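Local coordinates for protein peroxiredoxin (Clostridioides difficile, PDB 6TSB) that probably reduces hydroperoxides through its peroxiredoxin part and hydrolyses chitin through the glycoside hydrolase family 18 domain modelled here, in the spore coat, at residues Y287-T292 / D310-F315; V295-L298 / D303-M306. All coordinates share one frame; numbering follows the deposited sequence.

Contact 1 of 2, residues Y287-T292 / D310-F315; sequences YRFDNT and DALSIF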
loop_
_atom_site.group_PDB
_atom_site.type_symbol
_atom_site.label_atom_id
_atom_site.label_comp_id
_atom_site.label_asym_id
_atom_site.label_seq_id
_atom_site.Cartn_x
_atom_site.Cartn_y
_atom_site.Cartn_z
ATOM N N TYR A 287 -4.326 -4.551 -5.159
ATOM C CA TYR A 287 -4.708 -3.405 -4.295
ATOM C C TYR A 287 -4.341 -2.096 -5.009
ATOM O O TYR A 287 -3.170 -1.944 -5.425
ATOM C CB TYR A 287 -4.011 -3.542 -2.942
ATOM C CG TYR A 287 -4.301 -2.433 -1.970
ATOM C CD1 TYR A 287 -3.631 -1.221 -2.056
ATOM C CD2 TYR A 287 -5.236 -2.592 -0.956
ATOM C CE1 TYR A 287 -3.866 -0.203 -1.145
ATOM C CE2 TYR A 287 -5.498 -1.574 -0.048
ATOM C CZ TYR A 287 -4.809 -0.373 -0.141
ATOM O OH TYR A 287 -5.043 0.642 0.744
ATOM N N ARG A 288 -5.323 -1.197 -5.169
ATOM C CA ARG A 288 -5.170 0.165 -5.760
ATOM C C ARG A 288 -5.758 1.208 -4.798
ATOM O O ARG A 288 -6.578 0.837 -3.915
ATOM C CB ARG A 288 -5.871 0.249 -7.120
ATOM C CG ARG A 288 -5.326 -0.690 -8.186
ATOM C CD ARG A 288 -4.055 -0.157 -8.812
ATOM N NE ARG A 288 -3.344 -1.197 -9.547
ATOM C CZ ARG A 288 -3.449 -1.433 -10.853
ATOM N NH1 ARG A 288 -4.251 -0.703 -11.613
ATOM N NH2 ARG A 288 -2.749 -2.417 -11.394
ATOM N N PHE A 289 -5.362 2.471 -4.953
ATOM C CA PHE A 289 -5.812 3.610 -4.102
ATOM C C PHE A 289 -6.089 4.857 -4.967
ATOM O O PHE A 289 -5.239 5.306 -5.799
ATOM C CB PHE A 289 -4.831 3.887 -2.949
ATOM C CG PHE A 289 -5.479 4.536 -1.755
ATOM C CD1 PHE A 289 -5.722 5.899 -1.742
ATOM C CD2 PHE A 289 -5.906 3.776 -0.680
ATOM C CE1 PHE A 289 -6.350 6.493 -0.661
ATOM C CE2 PHE A 289 -6.543 4.364 0.402
ATOM C CZ PHE A 289 -6.766 5.721 0.409
ATOM N N ASP A 290 -7.284 5.420 -4.770
ATOM C CA ASP A 290 -7.697 6.737 -5.308
ATOM C C ASP A 290 -7.349 7.771 -4.239
ATOM O O ASP A 290 -8.016 7.786 -3.199
ATOM C CB ASP A 290 -9.170 6.692 -5.700
ATOM C CG ASP A 290 -9.606 7.785 -6.650
ATOM O OD1 ASP A 290 -8.979 8.882 -6.619
ATOM O OD2 ASP A 290 -10.574 7.523 -7.420
ATOM N N ASN A 291 -6.293 8.557 -4.474
ATOM C CA ASN A 291 -5.770 9.592 -3.532
ATOM C C ASN A 291 -6.592 10.890 -3.598
ATOM O O ASN A 291 -6.518 11.676 -2.609
ATOM C CB ASN A 291 -4.284 9.854 -3.793
ATOM C CG ASN A 291 -3.451 8.786 -3.129
ATOM O OD1 ASN A 291 -2.918 7.903 -3.796
ATOM N ND2 ASN A 291 -3.423 8.815 -1.810
ATOM N N THR A 292 -7.294 11.117 -4.723
ATOM C CA THR A 292 -8.374 12.138 -4.901
ATOM C C THR A 292 -9.559 11.714 -4.005
ATOM O O THR A 292 -9.727 12.321 -2.920
ATOM C CB THR A 292 -8.757 12.311 -6.387
ATOM O OG1 THR A 292 -7.624 12.252 -7.261
ATOM C CG2 THR A 292 -9.482 13.611 -6.659
ATOM N N ASP A 310 -10.571 0.470 4.243
ATOM C CA ASP A 310 -9.484 -0.201 5.013
ATOM C C ASP A 310 -9.054 0.772 6.105
ATOM O O ASP A 310 -9.824 1.720 6.373
ATOM C CB ASP A 310 -8.344 -0.652 4.097
ATOM C CG ASP A 310 -7.552 0.491 3.481
ATOM O OD1 ASP A 310 -7.948 1.676 3.677
ATOM O OD2 ASP A 310 -6.543 0.188 2.802
ATOM N N ALA A 311 -7.886 0.560 6.696
ATOM C CA ALA A 311 -7.443 1.284 7.908
ATOM C C ALA A 311 -7.151 2.765 7.590
ATOM O O ALA A 311 -7.336 3.653 8.484
ATOM C CB ALA A 311 -6.230 0.590 8.451
ATOM N N LEU A 312 -6.645 3.009 6.379
ATOM C CA LEU A 312 -6.244 4.348 5.887
ATOM C C LEU A 312 -7.508 5.180 5.598
ATOM O O LEU A 312 -7.623 6.277 6.175
ATOM C CB LEU A 312 -5.377 4.216 4.632
ATOM C CG LEU A 312 -5.003 5.549 3.984
ATOM C CD1 LEU A 312 -4.159 6.385 4.951
ATOM C CD2 LEU A 312 -4.309 5.353 2.631
ATOM N N SER A 313 -8.416 4.710 4.733
ATOM C CA SER A 313 -9.676 5.449 4.436
ATOM C C SER A 313 -10.539 5.588 5.710
ATOM O O SER A 313 -11.230 6.613 5.802
ATOM C CB SER A 313 -10.416 4.879 3.252
ATOM O OG SER A 313 -11.050 3.659 3.591
ATOM N N ILE A 314 -10.411 4.727 6.730
ATOM C CA ILE A 314 -11.121 4.931 8.041
ATOM C C ILE A 314 -10.415 5.995 8.878
ATOM O O ILE A 314 -11.110 6.762 9.617
ATOM C CB ILE A 314 -11.245 3.632 8.858
ATOM C CG1 ILE A 314 -12.151 2.618 8.157
ATOM C CG2 ILE A 314 -11.704 3.914 10.285
ATOM C CD1 ILE A 314 -12.066 1.236 8.734
ATOM N N PHE A 315 -9.083 6.022 8.846
ATOM C CA PHE A 315 -8.308 7.098 9.519
ATOM C C PHE A 315 -8.695 8.468 8.920
ATOM O O PHE A 315 -8.986 9.399 9.674
ATOM C CB PHE A 315 -6.814 6.824 9.386
ATOM C CG PHE A 315 -5.961 8.007 9.750
ATOM C CD1 PHE A 315 -5.711 8.312 11.078
ATOM C CD2 PHE A 315 -5.423 8.815 8.754
ATOM C CE1 PHE A 315 -4.930 9.407 11.412
ATOM C CE2 PHE A 315 -4.641 9.908 9.084
ATOM C CZ PHE A 315 -4.396 10.203 10.410
#
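The strand carrying Y287 and F289 faces the first turn of the helix that D310 caps and on which L312 lies. The backbones stand well apart, F289 CA to S313 CA being 9.6 Å, so side chains alone bridge the gap. Alternation along the strand sends Y287 and F289 toward the helix, while R288 between them turns to the other side.

Y287 reaches out with CG opposite its backbone N (chi1 179°), which carries the phenol to D310. Its OH donates to D310 OD2 at 2.6 Å. The bond arrives on the syn side, 18° out of the carboxylate plane, with ring and carboxylate roughly aligned. Tyrosine suits this place because it spans the distance and still ends in a donor. OD2 also receives a weak hydrogen bond from the OH of Y364.

The other oxygen works for the helix. S313 N donates to D310 OD1 at 3.2 Å, nearly straight at 167°, and L312 N adds a weak bond. In return D310 N donates to S313 OG at 3.3 Å. Aspartate is short enough to fold back over its own helix end, where the nearby peptide N-H groups would favour a negative charge.

Beside this polar group, L312 CD2 packs tightly on the outer end of the F289 ring, 3.3 Å from F289 CE2.

The reciprocal D310 and S313 bonds form a capping box, tied by Y287 to a small three-stranded sheet. Separate from the main parallel sheet and lying between strands 254-264 and 328-332 in sequence, it is consistent with the insertion many family 18 chitinases carry there.

Contact 2 of 2, residues V295-L298 / D303-M306; sequences VPYL and DFAM
L298 and M306 form an antiparallel hydrogen-bonded pair, their CA atoms 5.0 Å apart; two backbone bonds join the pair and a third comes from A305. The short segments run at 110° to each other, far from antiparallel overall, and this is their one bridge. L298 N donates to M306 O at 2.9 Å, in the carbonyl plane. L298 O takes two donors: A305 N at 2.7 Å and, more loosely, M306 N at 3.3 Å, tilted 28° from the carbonyl plane. Two consecutive residues thus face one, a classic beta bulge, and the one carbonyl satisfies both N-H groups. M306 O has a further, softer partner in the Y297 CA hydrogen, with CA 3.1 Å away.

L298 packs its branch on M306, CG 3.9 Å from M306 CB. The rest of M306 bends away at chi2 and chi3, as an unbranched apolar chain can. On the opposite face from L298 and M306, Y297 and F304 pair as near-parallel, offset rings, their exact placement doubtful.

The hairpin's first strand is the middle one of three: Y297 bonds through its backbone to R288 of strand 286-290, P296 leans on S313 of helix 311-323, and H221 of the second subunit meets the F304 ring.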
loop_
_atom_site.group_PDB
_atom_site.type_symbol
_atom_site.label_atom_id
_atom_site.label_comp_id
_atom_site.label_asym_id
_atom_site.label_seq_id
_atom_site.Cartn_x
_atom_site.Cartn_y
_atom_site.Cartn_z
ATOM N N VAL A 295 -10.115 6.661 -0.924
ATOM C CA VAL A 295 -10.642 5.302 -0.598
ATOM C C VAL A 295 -9.872 4.210 -1.350
ATOM O O VAL A 295 -9.435 4.420 -2.484
ATOM C CB VAL A 295 -12.141 5.196 -0.927
ATOM C CG1 VAL A 295 -12.950 6.044 0.033
ATOM C CG2 VAL A 295 -12.456 5.532 -2.383
ATOM N N PRO A 296 -9.705 3.002 -0.751
ATOM C CA PRO A 296 -9.080 1.870 -1.445
ATOM C C PRO A 296 -10.025 1.180 -2.432
ATOM O O PRO A 296 -11.216 1.373 -2.337
ATOM C CB PRO A 296 -8.741 0.885 -0.325
ATOM C CG PRO A 296 -9.796 1.184 0.732
ATOM C CD PRO A 296 -10.022 2.681 0.655
ATOM N N TYR A 297 -9.460 0.408 -3.352
ATOM C CA TYR A 297 -10.220 -0.437 -4.300
ATOM C C TYR A 297 -9.311 -1.563 -4.795
ATOM O O TYR A 297 -8.107 -1.532 -4.499
ATOM C CB TYR A 297 -10.803 0.428 -5.422
ATOM C CG TYR A 297 -9.849 1.025 -6.433
ATOM C CD1 TYR A 297 -9.000 2.082 -6.121
ATOM C CD2 TYR A 297 -9.861 0.578 -7.749
ATOM C CE1 TYR A 297 -8.165 2.646 -7.083
ATOM C CE2 TYR A 297 -9.034 1.126 -8.718
ATOM C CZ TYR A 297 -8.182 2.169 -8.391
ATOM O OH TYR A 297 -7.381 2.691 -9.379
ATOM N N LEU A 298 -9.890 -2.523 -5.514
ATOM C CA LEU A 298 -9.179 -3.686 -6.097
ATOM C C LEU A 298 -9.427 -3.747 -7.610
ATOM O O LEU A 298 -10.580 -3.477 -8.045
ATOM C CB LEU A 298 -9.665 -4.976 -5.431
ATOM C CG LEU A 298 -9.610 -5.008 -3.907
ATOM C CD1 LEU A 298 -9.769 -6.434 -3.398
ATOM C CD2 LEU A 298 -8.329 -4.394 -3.376
ATOM N N ASP A 303 -9.689 -4.494 -14.952
ATOM C CA ASP A 303 -10.957 -3.861 -14.483
ATOM C C ASP A 303 -10.925 -3.533 -12.982
ATOM O O ASP A 303 -10.235 -4.234 -12.215
ATOM C CB ASP A 303 -12.163 -4.775 -14.724
ATOM C CG ASP A 303 -12.420 -5.119 -16.181
ATOM O OD1 ASP A 303 -11.467 -5.047 -16.974
ATOM O OD2 ASP A 303 -13.573 -5.452 -16.510
ATOM N N PHE A 304 -11.682 -2.499 -12.600
ATOM C CA PHE A 304 -12.099 -2.160 -11.212
ATOM C C PHE A 304 -13.071 -3.253 -10.727
ATOM O O PHE A 304 -14.064 -3.552 -11.448
ATOM C CB PHE A 304 -12.699 -0.748 -11.212
ATOM C CG PHE A 304 -13.146 -0.199 -9.878
ATOM C CD1 PHE A 304 -14.285 -0.682 -9.243
ATOM C CD2 PHE A 304 -12.465 0.850 -9.287
ATOM C CE1 PHE A 304 -14.705 -0.153 -8.033
ATOM C CE2 PHE A 304 -12.882 1.368 -8.070
ATOM C CZ PHE A 304 -13.998 0.864 -7.441
ATOM N N ALA A 305 -12.788 -3.830 -9.549
ATOM C CA ALA A 305 -13.297 -5.148 -9.090
ATOM C C ALA A 305 -13.926 -5.105 -7.690
ATOM O O ALA A 305 -14.746 -6.009 -7.428
ATOM C CB ALA A 305 -12.165 -6.146 -9.108
ATOM N N MET A 306 -13.531 -4.163 -6.817
ATOM C CA MET A 306 -14.087 -4.019 -5.440
ATOM C C MET A 306 -13.859 -2.609 -4.863
ATOM O O MET A 306 -12.733 -2.087 -4.992
ATOM C CB MET A 306 -13.429 -5.035 -4.506
ATOM C CG MET A 306 -14.130 -5.175 -3.166
ATOM S SD MET A 306 -15.804 -5.800 -3.339
ATOM C CE MET A 306 -15.516 -7.353 -4.192
#

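In the fold
The two contacts lie with centres 10 Å apart and share a small antiparallel sheet. Strand 286-290, from contact 1, pairs with strand 295-300, from contact 2, through a probable bond of R288 N to Y297 O at 2.9 Å. P296, on strand 295-300, joins the two contacts by packing on D310 and S313, its CG 3.5 Å from D310 OD1. Along the chain, the hairpin of contact 2 lies between the strand and helix that contact 1 joins. The centres are about 29 and 31 Å from the chain's centre. Both contacts touch the second subunit, D290 bonding to its S228 and H221, and the M306 side chain is about 10 Å from a bound PEG (di(hydroxyethyl)ether).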